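Local atomic coordinates of farnesyl pyrophosphate synthetase (Staphylococcus aureus, PDB entry 5H9D), a protein that probably catalyses the magnesium-dependent, stepwise condensation of isopentenyl diphosphate with an allylic diphosphate, building the heptaprenyl diphosphate chain. Residues N7-K12 with E58-Q63; V48-Q53 with K304-S309; L212-T217 with E266-I271. All blocks are in the same frame, centred on the assembly; numbering follows the deposited sequence.

Contact 1: N7-K12 with E58-Q63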
loop_
_atom_site.group_PDB
_atom_site.type_symbol
_atom_site.label_atom_id
_atom_site.label_comp_id
_atom_site.label_asym_id
_atom_site.label_seq_id
_atom_site.Cartn_x
_atom_site.Cartn_y
_atom_site.Cartn_z
ATOM N N ASN A 7 -18.574 -12.844 12.657
ATOM C CA ASN A 7 -18.939 -11.549 13.218
ATOM C C ASN A 7 -18.112 -11.251 14.453
ATOM O O ASN A 7 -17.519 -10.193 14.579
ATOM C CB ASN A 7 -20.419 -11.541 13.591
ATOM C CG ASN A 7 -21.311 -11.234 12.416
ATOM O OD1 ASN A 7 -20.905 -11.393 11.263
ATOM N ND2 ASN A 7 -22.541 -10.803 12.698
ATOM N N ASN A 8 -18.087 -12.201 15.364
ATOM C CA ASN A 8 -17.351 -12.056 16.591
ATOM C C ASN A 8 -15.872 -11.914 16.281
ATOM O O ASN A 8 -15.178 -11.119 16.911
ATOM C CB ASN A 8 -17.617 -13.273 17.497
ATOM C CG ASN A 8 -16.763 -13.278 18.771
ATOM O OD1 ASN A 8 -16.870 -12.380 19.614
ATOM N ND2 ASN A 8 -15.909 -14.293 18.910
ATOM N N GLU A 9 -15.379 -12.664 15.300
ATOM C CA GLU A 9 -13.954 -12.582 14.987
ATOM C C GLU A 9 -13.563 -11.241 14.431
ATOM O O GLU A 9 -12.517 -10.717 14.791
ATOM C CB GLU A 9 -13.521 -13.671 14.014
ATOM C CG GLU A 9 -13.499 -15.087 14.576
ATOM C CD GLU A 9 -12.739 -15.209 15.879
ATOM O OE1 GLU A 9 -13.394 -15.221 16.941
ATOM O OE2 GLU A 9 -11.497 -15.295 15.842
ATOM N N ILE A 10 -14.401 -10.690 13.557
ATOM C CA ILE A 10 -14.154 -9.380 12.942
ATOM C C ILE A 10 -14.116 -8.261 13.990
ATOM O O ILE A 10 -13.351 -7.320 13.852
ATOM C CB ILE A 10 -15.242 -9.029 11.889
ATOM C CG1 ILE A 10 -15.307 -10.112 10.820
ATOM C CG2 ILE A 10 -14.935 -7.685 11.240
ATOM C CD1 ILE A 10 -14.026 -10.294 10.060
ATOM N N LYS A 11 -14.935 -8.357 15.032
ATOM C CA LYS A 11 -14.940 -7.323 16.072
ATOM C C LYS A 11 -13.620 -7.329 16.850
ATOM O O LYS A 11 -13.105 -6.282 17.231
ATOM C CB LYS A 11 -16.100 -7.525 17.060
ATOM C CG LYS A 11 -17.471 -7.417 16.440
ATOM C CD LYS A 11 -18.560 -7.196 17.488
ATOM C CE LYS A 11 -19.956 -7.256 16.846
ATOM N NZ LYS A 11 -20.366 -8.630 16.372
ATOM N N LYS A 12 -13.075 -8.515 17.087
ATOM C CA LYS A 12 -11.834 -8.599 17.809
ATOM C C LYS A 12 -10.743 -7.964 16.960
ATOM O O LYS A 12 -9.850 -7.307 17.479
ATOM C CB LYS A 12 -11.528 -10.049 18.149
ATOM C CG LYS A 12 -12.710 -10.722 18.793
ATOM C CD LYS A 12 -12.328 -11.570 19.971
ATOM C CE LYS A 12 -11.772 -12.893 19.563
ATOM N NZ LYS A 12 -11.681 -13.790 20.750
ATOM N N GLU A 58 -6.343 -24.853 17.773
ATOM C CA GLU A 58 -7.759 -25.170 17.991
ATOM C C GLU A 58 -8.643 -23.931 18.164
ATOM O O GLU A 58 -9.881 -24.015 18.265
ATOM C CB GLU A 58 -7.923 -26.098 19.200
ATOM C CG GLU A 58 -7.222 -25.641 20.464
ATOM C CD GLU A 58 -7.781 -26.320 21.720
ATOM O OE1 GLU A 58 -7.097 -26.271 22.765
ATOM O OE2 GLU A 58 -8.903 -26.883 21.670
ATOM N N GLN A 59 -7.979 -22.784 18.193
ATOM C CA GLN A 59 -8.623 -21.492 18.342
ATOM C C GLN A 59 -7.683 -20.484 17.674
ATOM O O GLN A 59 -6.482 -20.739 17.544
ATOM C CB GLN A 59 -8.795 -21.162 19.828
ATOM C CG GLN A 59 -7.472 -20.999 20.587
ATOM C CD GLN A 59 -7.583 -20.001 21.746
ATOM O OE1 GLN A 59 -6.574 -19.452 22.228
ATOM N NE2 GLN A 59 -8.818 -19.761 22.197
ATOM N N THR A 60 -8.223 -19.346 17.252
ATOM C CA THR A 60 -7.419 -18.319 16.599
ATOM C C THR A 60 -6.399 -17.715 17.564
ATOM O O THR A 60 -6.776 -17.209 18.613
ATOM C CB THR A 60 -8.299 -17.183 16.075
ATOM O OG1 THR A 60 -9.531 -17.711 15.575
ATOM C CG2 THR A 60 -7.603 -16.479 14.966
ATOM N N SER A 61 -5.120 -17.755 17.202
ATOM C CA SER A 61 -4.079 -17.202 18.051
ATOM C C SER A 61 -3.909 -15.676 17.919
ATOM O O SER A 61 -4.412 -15.061 16.973
ATOM C CB SER A 61 -2.744 -17.916 17.775
ATOM O OG SER A 61 -2.308 -17.791 16.436
ATOM N N GLU A 62 -3.206 -15.065 18.873
ATOM C CA GLU A 62 -2.986 -13.632 18.816
ATOM C C GLU A 62 -2.160 -13.314 17.581
ATOM O O GLU A 62 -2.364 -12.293 16.925
ATOM C CB GLU A 62 -2.246 -13.141 20.062
ATOM C CG GLU A 62 -2.180 -11.605 20.195
ATOM C CD GLU A 62 -3.535 -10.942 19.929
ATOM O OE1 GLU A 62 -4.576 -11.550 20.257
ATOM O OE2 GLU A 62 -3.568 -9.814 19.391
ATOM N N GLN A 63 -1.221 -14.194 17.257
ATOM C CA GLN A 63 -0.379 -13.989 16.092
ATOM C C GLN A 63 -1.197 -13.856 14.811
ATOM O O GLN A 63 -0.796 -13.128 13.897
ATOM C CB GLN A 63 0.625 -15.145 15.936
ATOM C CG GLN A 63 1.258 -15.190 14.551
ATOM C CD GLN A 63 2.382 -16.179 14.415
ATOM O OE1 GLN A 63 2.892 -16.397 13.324
ATOM N NE2 GLN A 63 2.788 -16.767 15.516
#
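Glu-9 and Thr-60 reach for each other from opposite directions, one from helix 6-20, the other from the loop that leads into helix 62-85. Their backbones stay well apart, with CA of Glu-9 8.8 Å from CA of Thr-60, and the gap is bridged by a single polar link. Thr-60 OG1 donates a hydrogen bond to Glu-9 OE2 over 3.1 Å. The hydroxyl does not lie in the plane of the carboxylate but meets the oxygen from above it, 47° out. In Glu-9, CG lies beside the backbone N and the chain then bends at chi2 (-51°), which brings the carboxylate to the threonine. The same OE2 is also hydrogen-bonded to Tyr-65 OH on helix 62-85, and Thr-60 OG1 has a weak hydrogen bond with Gln-53 NE2.

Apolar contact comes from residues around the pair: Leu-4 touches both side chains, and Ile-49 of helix 43-51 packs on Glu-9. Among the charges, Glu-62 forms a salt bridge with Arg-16 of helix 6-20, a further tie between helix 6-20 and helix 62-85.

Chemically, then, a buried carboxylate oxygen is shared by two hydroxyls, Thr-60 and Tyr-65, without a salt bridge between the segments. The two hydroxyls would probably help to stabilise a negative charge on this carboxylate and so partly offset the cost of its burial.

Contact 2: V48-Q53 with K304-S309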
loop_
_atom_site.group_PDB
_atom_site.type_symbol
_atom_site.label_atom_id
_atom_site.label_comp_id
_atom_site.label_asym_id
_atom_site.label_seq_id
_atom_site.Cartn_x
_atom_site.Cartn_y
_atom_site.Cartn_z
ATOM N N VAL A 48 -7.875 -13.952 6.548
ATOM C CA VAL A 48 -6.737 -14.339 7.375
ATOM C C VAL A 48 -7.218 -15.237 8.531
ATOM O O VAL A 48 -6.662 -16.326 8.747
ATOM C CB VAL A 48 -5.993 -13.106 7.941
ATOM C CG1 VAL A 48 -4.831 -13.547 8.790
ATOM C CG2 VAL A 48 -5.506 -12.234 6.815
ATOM N N ILE A 49 -8.235 -14.782 9.274
ATOM C CA ILE A 49 -8.789 -15.582 10.366
ATOM C C ILE A 49 -9.154 -16.971 9.769
ATOM O O ILE A 49 -8.543 -17.967 10.124
ATOM C CB ILE A 49 -10.061 -14.876 11.021
ATOM C CG1 ILE A 49 -9.653 -13.948 12.176
ATOM C CG2 ILE A 49 -11.039 -15.906 11.595
ATOM C CD1 ILE A 49 -9.211 -12.595 11.738
ATOM N N LEU A 50 -10.114 -17.015 8.838
ATOM C CA LEU A 50 -10.560 -18.260 8.180
ATOM C C LEU A 50 -9.454 -19.157 7.648
ATOM O O LEU A 50 -9.495 -20.360 7.857
ATOM C CB LEU A 50 -11.520 -17.967 7.025
ATOM C CG LEU A 50 -12.996 -18.107 7.368
ATOM C CD1 LEU A 50 -13.786 -18.054 6.100
ATOM C CD2 LEU A 50 -13.238 -19.421 8.090
ATOM N N SER A 51 -8.483 -18.574 6.950
ATOM C CA SER A 51 -7.351 -19.330 6.419
ATOM C C SER A 51 -6.542 -20.017 7.509
ATOM O O SER A 51 -5.793 -20.935 7.228
ATOM C CB SER A 51 -6.385 -18.415 5.648
ATOM O OG SER A 51 -6.918 -18.022 4.403
ATOM N N SER A 52 -6.665 -19.574 8.748
ATOM C CA SER A 52 -5.875 -20.186 9.793
ATOM C C SER A 52 -6.516 -21.374 10.481
ATOM O O SER A 52 -5.828 -22.078 11.195
ATOM C CB SER A 52 -5.478 -19.152 10.841
ATOM O OG SER A 52 -6.567 -18.846 11.682
ATOM N N GLN A 53 -7.808 -21.612 10.272
ATOM C CA GLN A 53 -8.496 -22.750 10.911
ATOM C C GLN A 53 -8.087 -24.159 10.398
ATOM O O GLN A 53 -8.466 -25.174 10.991
ATOM C CB GLN A 53 -10.019 -22.607 10.768
ATOM C CG GLN A 53 -10.566 -21.236 11.119
ATOM C CD GLN A 53 -10.322 -20.846 12.553
ATOM O OE1 GLN A 53 -10.743 -21.539 13.482
ATOM N NE2 GLN A 53 -9.652 -19.729 12.747
ATOM N N LYS A 304 -14.358 -24.974 6.894
ATOM C CA LYS A 304 -14.646 -25.275 5.502
ATOM C C LYS A 304 -16.055 -24.834 5.108
ATOM O O LYS A 304 -16.293 -24.507 3.957
ATOM C CB LYS A 304 -14.476 -26.765 5.237
ATOM C CG LYS A 304 -14.818 -27.216 3.803
ATOM C CD LYS A 304 -14.633 -28.721 3.671
ATOM C CE LYS A 304 -14.872 -29.198 2.261
ATOM N NZ LYS A 304 -14.727 -30.687 2.148
ATOM N N SER A 305 -16.985 -24.814 6.058
ATOM C CA SER A 305 -18.353 -24.384 5.773
ATOM C C SER A 305 -18.445 -22.861 5.672
ATOM O O SER A 305 -19.295 -22.313 4.959
ATOM C CB SER A 305 -19.317 -24.846 6.875
ATOM O OG SER A 305 -19.471 -26.250 6.919
ATOM N N LEU A 306 -17.580 -22.177 6.413
ATOM C CA LEU A 306 -17.577 -20.719 6.429
ATOM C C LEU A 306 -16.908 -20.159 5.203
ATOM O O LEU A 306 -17.372 -19.196 4.636
ATOM C CB LEU A 306 -16.901 -20.200 7.707
ATOM C CG LEU A 306 -17.788 -20.277 8.971
ATOM C CD1 LEU A 306 -16.976 -20.048 10.233
ATOM C CD2 LEU A 306 -18.897 -19.250 8.854
ATOM N N LEU A 307 -15.820 -20.781 4.786
ATOM C CA LEU A 307 -15.115 -20.344 3.594
ATOM C C LEU A 307 -16.051 -20.581 2.404
ATOM O O LEU A 307 -16.208 -19.690 1.574
ATOM C CB LEU A 307 -13.810 -21.133 3.457
ATOM C CG LEU A 307 -12.669 -20.749 2.516
ATOM C CD1 LEU A 307 -12.236 -19.335 2.722
ATOM C CD2 LEU A 307 -11.501 -21.712 2.788
ATOM N N LEU A 308 -16.679 -21.762 2.333
ATOM C CA LEU A 308 -17.621 -22.082 1.250
ATOM C C LEU A 308 -18.730 -21.032 1.197
ATOM O O LEU A 308 -19.079 -20.524 0.134
ATOM C CB LEU A 308 -18.252 -23.468 1.448
ATOM C CG LEU A 308 -17.464 -24.694 0.969
ATOM C CD1 LEU A 308 -17.822 -25.901 1.833
ATOM C CD2 LEU A 308 -17.762 -24.977 -0.472
ATOM N N SER A 309 -19.278 -20.719 2.363
ATOM C CA SER A 309 -20.319 -19.709 2.483
ATOM C C SER A 309 -19.812 -18.323 2.044
ATOM O O SER A 309 -20.433 -17.656 1.224
ATOM C CB SER A 309 -20.788 -19.646 3.931
ATOM O OG SER A 309 -21.748 -18.627 4.095
#
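The carbonyl oxygen of Ile-49, one residue before the Leu-50 that packs against Leu-306 and Leu-307, is gripped twice by Ser-52. Its hydroxyl OG donates to Ile-49 O over 2.7 Å, in the carbonyl plane and on a lone pair, and Ser-52 N donates to the same oxygen over 2.8 Å. Gln-53 NE2 adds a weak third bond. Together they tie the chain back on itself over residues 49 to 53.

Across the contact everything is apolar, and Leu-50 does the reaching. Its two methyl branches divide the work. CD1 sits against the backbone of helix 302-315, 3.6 Å from Leu-307 CA, and also meets the methyl CD1 of Leu-307 at 3.9 Å. CD2 goes to the neighbouring residue, 3.8 Å from Leu-306 CB, the two side chains crossing at about a right angle. Leu-307 turns its CG anti to the backbone N (chi1 -166°), which brings its CD1 methyl to Leu-50 CD1 while the residue also packs on Ile-295 and Leu-298. Met-6 of helix 6-20 also touches Leu-50.

This is helix-to-helix leucine packing within the mainly helical isoprenoid synthase fold of the trans-prenyltransferases, joining an early helix to the last one of the chain.

Contact 3: L212-T217 with E266-I271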
loop_
_atom_site.group_PDB
_atom_site.type_symbol
_atom_site.label_atom_id
_atom_site.label_comp_id
_atom_site.label_asym_id
_atom_site.label_seq_id
_atom_site.Cartn_x
_atom_site.Cartn_y
_atom_site.Cartn_z
ATOM N N LEU A 212 -19.643 -3.951 -11.915
ATOM C CA LEU A 212 -20.532 -3.075 -11.160
ATOM C C LEU A 212 -20.299 -1.589 -11.375
ATOM O O LEU A 212 -20.950 -0.752 -10.767
ATOM C CB LEU A 212 -20.427 -3.368 -9.670
ATOM C CG LEU A 212 -20.919 -4.692 -9.079
ATOM C CD1 LEU A 212 -20.709 -4.649 -7.562
ATOM C CD2 LEU A 212 -22.362 -4.920 -9.426
ATOM N N ASP A 213 -19.364 -1.243 -12.234
ATOM C CA ASP A 213 -19.105 0.162 -12.452
ATOM C C ASP A 213 -20.013 0.647 -13.578
ATOM O O ASP A 213 -20.159 1.845 -13.793
ATOM C CB ASP A 213 -17.625 0.376 -12.793
ATOM C CG ASP A 213 -17.098 1.707 -12.276
ATOM O OD1 ASP A 213 -17.264 2.734 -12.976
ATOM O OD2 ASP A 213 -16.536 1.719 -11.150
ATOM N N PHE A 214 -20.639 -0.299 -14.273
ATOM C CA PHE A 214 -21.536 0.011 -15.381
ATOM C C PHE A 214 -22.983 -0.366 -15.049
ATOM O O PHE A 214 -23.931 0.285 -15.484
ATOM C CB PHE A 214 -21.094 -0.754 -16.636
ATOM C CG PHE A 214 -19.816 -0.245 -17.248
ATOM C CD1 PHE A 214 -19.800 0.944 -17.978
ATOM C CD2 PHE A 214 -18.630 -0.964 -17.124
ATOM C CE1 PHE A 214 -18.625 1.403 -18.580
ATOM C CE2 PHE A 214 -17.461 -0.509 -17.722
ATOM C CZ PHE A 214 -17.464 0.679 -18.452
ATOM N N THR A 215 -23.139 -1.411 -14.251
ATOM C CA THR A 215 -24.451 -1.928 -13.886
ATOM C C THR A 215 -25.098 -1.419 -12.577
ATOM O O THR A 215 -26.307 -1.605 -12.377
ATOM C CB THR A 215 -24.383 -3.469 -13.835
ATOM O OG1 THR A 215 -23.414 -3.881 -12.852
ATOM C CG2 THR A 215 -23.980 -4.021 -15.194
ATOM N N SER A 216 -24.307 -0.781 -11.709
ATOM C CA SER A 216 -24.781 -0.286 -10.410
ATOM C C SER A 216 -25.493 1.079 -10.450
ATOM O O SER A 216 -26.210 1.393 -11.397
ATOM C CB SER A 216 -23.592 -0.228 -9.444
ATOM O OG SER A 216 -23.986 -0.231 -8.078
ATOM N N THR A 217 -25.292 1.901 -9.424
ATOM C CA THR A 217 -25.962 3.200 -9.371
ATOM C C THR A 217 -25.093 4.344 -8.853
ATOM O O THR A 217 -24.234 4.136 -7.985
ATOM C CB THR A 217 -27.251 3.135 -8.485
ATOM O OG1 THR A 217 -26.899 2.857 -7.119
ATOM C CG2 THR A 217 -28.202 2.058 -9.001
ATOM N N GLU A 266 -22.082 7.866 -24.137
ATOM C CA GLU A 266 -22.380 6.968 -25.245
ATOM C C GLU A 266 -21.704 5.611 -25.052
ATOM O O GLU A 266 -22.338 4.569 -25.221
ATOM C CB GLU A 266 -21.940 7.598 -26.578
ATOM C CG GLU A 266 -23.102 7.830 -27.544
ATOM C CD GLU A 266 -22.759 7.488 -28.994
ATOM O OE1 GLU A 266 -22.279 6.358 -29.239
ATOM O OE2 GLU A 266 -22.981 8.343 -29.886
ATOM N N CYS A 267 -20.420 5.640 -24.693
ATOM C CA CYS A 267 -19.640 4.426 -24.458
ATOM C C CYS A 267 -20.144 3.608 -23.284
ATOM O O CYS A 267 -20.407 2.421 -23.432
ATOM C CB CYS A 267 -18.166 4.763 -24.227
ATOM S SG CYS A 267 -17.224 4.941 -25.745
ATOM N N ILE A 268 -20.273 4.231 -22.119
ATOM C CA ILE A 268 -20.757 3.493 -20.966
ATOM C C ILE A 268 -22.199 3.022 -21.179
ATOM O O ILE A 268 -22.638 2.053 -20.568
ATOM C CB ILE A 268 -20.608 4.326 -19.644
ATOM C CG1 ILE A 268 -21.916 4.319 -18.852
ATOM C CG2 ILE A 268 -20.111 5.731 -19.949
ATOM C CD1 ILE A 268 -21.792 5.001 -17.491
ATOM N N GLN A 269 -22.922 3.681 -22.080
ATOM C CA GLN A 269 -24.310 3.300 -22.370
ATOM C C GLN A 269 -24.374 2.111 -23.309
ATOM O O GLN A 269 -25.365 1.407 -23.339
ATOM C CB GLN A 269 -25.075 4.465 -23.009
ATOM C CG GLN A 269 -26.410 4.762 -22.343
ATOM C CD GLN A 269 -26.242 5.217 -20.897
ATOM O OE1 GLN A 269 -25.637 6.263 -20.626
ATOM N NE2 GLN A 269 -26.770 4.429 -19.960
ATOM N N ILE A 270 -23.314 1.907 -24.087
ATOM C CA ILE A 270 -23.252 0.799 -25.031
ATOM C C ILE A 270 -22.876 -0.493 -24.314
ATOM O O ILE A 270 -23.382 -1.564 -24.640
ATOM C CB ILE A 270 -22.222 1.066 -26.163
ATOM C CG1 ILE A 270 -22.686 2.232 -27.041
ATOM C CG2 ILE A 270 -22.048 -0.180 -27.010
ATOM C CD1 ILE A 270 -24.025 2.001 -27.752
ATOM N N ILE A 271 -21.988 -0.390 -23.333
ATOM C CA ILE A 271 -21.552 -1.558 -22.586
ATOM C C ILE A 271 -22.712 -2.250 -21.864
ATOM O O ILE A 271 -22.764 -3.483 -21.800
ATOM C CB ILE A 271 -20.431 -1.183 -21.553
ATOM C CG1 ILE A 271 -19.053 -1.182 -22.229
ATOM C CG2 ILE A 271 -20.418 -2.174 -20.405
ATOM C CD1 ILE A 271 -18.593 -2.559 -22.761
#
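Phe-214 meets two isoleucines of helix 261-272 in two different ways. Ile-271 lies over one face of the ring: its CG2 methyl makes a CH-pi contact, 3.9 Å from the ring centroid and 18° off the ring normal. The methyl is displaced somewhat toward the rim, so that the ring atom nearest to Ile-271 CG2 is Phe-214 CG, at 3.7 Å. Ile-268 comes instead at the edge, in the ring plane, with its CB 3.7 Å from Phe-214 CE1.

Torsions set this up. Phe-214 carries CG beside its own backbone N (chi1 -71°), which sends the ring across to the facing helix. In Ile-271 the CG2 branch is anti to the backbone N, and it is this branch that is presented to the ring.

Phe-214 directly follows Asp-213, which ends the DDxxD sequence of helix 188-215, the second aspartate-rich motif of prenyl synthases; in relatives that motif helps bind magnesium and diphosphate. Here the last turn of the helix, about 212-215, is weakly bonded and kinked, the N atoms of 213 and 214 lacking a bond to the turn before. Asp-213 OD1 accepts a hydrogen bond from Asp-228 N, and its backbone is bonded to Gly-226.

Further out, Ile-277 of helix 276-296 touches both Phe-214 and Ile-271, and Ile-238 of helix 236-243 also packs on the phenylalanine. Helix 261-272 is backed by helix 246-253, where Phe-248 and Ile-252 pack against Cys-267, and the carbonyl O of Cys-267 accepts from both Ile-270 N and Ile-271 N.

How the contacts relate
Starting at the N terminus, helix 6-20 opens contact 1, which closes at residues 58-63 on the way into helix 62-85. Before that closure the chain has passed 48-53, the opening of contact 2, so the two loops cross; contact 2 closes only at 304-309, near the C terminus. The two are neighbours, centres 12 Å apart, and touch through side chains of 48-53. Contact 3 opens at 212-217, after contact 1 has closed, and closes at 266-271, all within the long loop of contact 2. It joins helix 188-215 to helix 261-272, on the opposite side of the chain's centre from contact 1, centres about 40 Å apart.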